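Local atomic coordinates of putative hydantoin racemase (PDB entry 3QVL), a protein that racemises allantoin, and probably interconverts the D and L forms of other 5-monosubstituted hydantoins, as a member of the HyuE racemase family. Residues S1-V6 with E32-C37. Residues are numbered along the deposited sequence; the frame is centred on the assembly and turned at random.
Sequences SVRIQV and EILAVC
Residues 2-6 and 32-36 run as neighbouring parallel strands, Ile4 opposite Ile33, their axes 21° apart. Five main-chain hydrogen bonds join them: Glu32 N to Val2 O (2.8 Å), Ile4 N to Glu32 O and Leu34 N to Ile4 O (both 2.9 Å), Val6 N to Leu34 O, and Val36 N to Val6 O. The least straight is Val6 N to Leu34 O, at 142°, its donor above the carbonyl plane. Helix 13-26 links the two strands in a beta-alpha-beta unit, with 32-36 at the border of a parallel sheet.

On the face of Ile4, Val6 CG2 meets Ile33 CG2 at 3.8 Å, under helices 13-26 and 203-216. On the other face, with Arg3, Glu32 and Leu34, Gln5 runs out nearly straight from a CG anti to its N (chi1 -171°), and Val36 CG2 meets it at about a right angle, 3.8 Å from Gln5 CG. Gln5 NE2 bonds Gln61 O and Gln5 OE1 bonds His73 ND1, which fixes the amide's rotation. Arg3 lies alongside Glu32, whose OE1 reaches Arg3 CD at 3.4 Å but stays 4.8 Å from Arg3 NE; the guanidinium turns to Gln68 O instead. Attraction between these charges is therefore probably modest, and main-chain hydrogen bonds and apolar contacts join the strands.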
# COMPACT_ATOMS: atom_id res chain seq x y z
N SER A 1 -38.56 4.78 20.63
CA SER A 1 -37.89 6.08 20.36
C SER A 1 -36.96 6.00 19.15
O SER A 1 -36.95 6.89 18.30
CB SER A 1 -37.11 6.54 21.60
N VAL A 2 -36.17 4.93 19.09
CA VAL A 2 -35.26 4.69 17.97
C VAL A 2 -35.65 3.38 17.28
O VAL A 2 -35.72 2.33 17.92
CB VAL A 2 -33.78 4.64 18.42
CG1 VAL A 2 -32.85 4.39 17.24
CG2 VAL A 2 -33.38 5.93 19.14
N ARG A 3 -35.90 3.45 15.98
CA ARG A 3 -36.25 2.26 15.21
C ARG A 3 -35.17 1.94 14.18
O ARG A 3 -34.84 2.77 13.34
CB ARG A 3 -37.61 2.43 14.54
CG ARG A 3 -38.79 2.51 15.51
CD ARG A 3 -40.11 2.51 14.76
NE ARG A 3 -40.25 3.70 13.91
CZ ARG A 3 -40.87 3.71 12.74
NH1 ARG A 3 -41.43 2.61 12.24
NH2 ARG A 3 -40.94 4.84 12.05
N ILE A 4 -34.63 0.73 14.28
CA ILE A 4 -33.55 0.28 13.40
C ILE A 4 -34.01 -0.92 12.57
O ILE A 4 -34.40 -1.95 13.12
CB ILE A 4 -32.26 -0.08 14.18
CG1 ILE A 4 -31.82 1.10 15.05
CG2 ILE A 4 -31.15 -0.51 13.22
CD1 ILE A 4 -30.73 0.76 16.05
N GLN A 5 -33.96 -0.76 11.25
CA GLN A 5 -34.30 -1.84 10.33
C GLN A 5 -33.07 -2.71 10.10
O GLN A 5 -32.09 -2.26 9.50
CB GLN A 5 -34.81 -1.27 9.01
CG GLN A 5 -35.39 -2.31 8.06
CD GLN A 5 -35.59 -1.79 6.65
OE1 GLN A 5 -34.76 -1.04 6.12
NE2 GLN A 5 -36.69 -2.18 6.03
N VAL A 6 -33.12 -3.94 10.60
CA VAL A 6 -32.02 -4.89 10.41
C VAL A 6 -32.38 -5.82 9.25
O VAL A 6 -33.25 -6.69 9.38
CB VAL A 6 -31.70 -5.67 11.70
CG1 VAL A 6 -30.48 -6.56 11.50
CG2 VAL A 6 -31.45 -4.72 12.86
N GLU A 32 -36.29 -0.14 19.00
CA GLU A 32 -37.07 -1.20 18.39
C GLU A 32 -36.32 -1.75 17.18
O GLU A 32 -35.84 -0.99 16.33
CB GLU A 32 -38.45 -0.67 17.95
CG GLU A 32 -39.39 -1.75 17.41
CD GLU A 32 -40.67 -1.18 16.81
OE1 GLU A 32 -40.93 0.03 16.95
OE2 GLU A 32 -41.42 -1.96 16.19
N ILE A 33 -36.21 -3.08 17.12
CA ILE A 33 -35.57 -3.75 16.00
C ILE A 33 -36.63 -4.25 15.02
O ILE A 33 -37.57 -4.95 15.40
CB ILE A 33 -34.68 -4.94 16.48
CG1 ILE A 33 -33.56 -4.47 17.42
CG2 ILE A 33 -34.14 -5.75 15.29
CD1 ILE A 33 -32.55 -3.48 16.81
N LEU A 34 -36.47 -3.87 13.75
CA LEU A 34 -37.31 -4.38 12.68
C LEU A 34 -36.49 -5.34 11.81
O LEU A 34 -35.81 -4.91 10.87
CB LEU A 34 -37.91 -3.24 11.84
CG LEU A 34 -38.85 -2.24 12.53
CD1 LEU A 34 -39.13 -1.07 11.60
CD2 LEU A 34 -40.16 -2.90 12.96
N ALA A 35 -36.55 -6.62 12.15
CA ALA A 35 -35.82 -7.66 11.43
C ALA A 35 -36.58 -8.08 10.17
O ALA A 35 -37.70 -8.59 10.26
CB ALA A 35 -35.56 -8.86 12.33
N VAL A 36 -35.97 -7.84 9.02
CA VAL A 36 -36.61 -8.11 7.73
C VAL A 36 -35.68 -8.83 6.75
O VAL A 36 -34.47 -8.90 6.97
CB VAL A 36 -37.14 -6.80 7.05
CG1 VAL A 36 -38.25 -6.15 7.89
CG2 VAL A 36 -36.00 -5.81 6.79
N CYS A 37 -36.27 -9.36 5.68
CA CYS A 37 -35.52 -9.95 4.58
C CYS A 37 -36.26 -9.67 3.27
O CYS A 37 -37.46 -9.37 3.29
CB CYS A 37 -35.33 -11.45 4.80
SG CYS A 37 -36.86 -12.39 4.96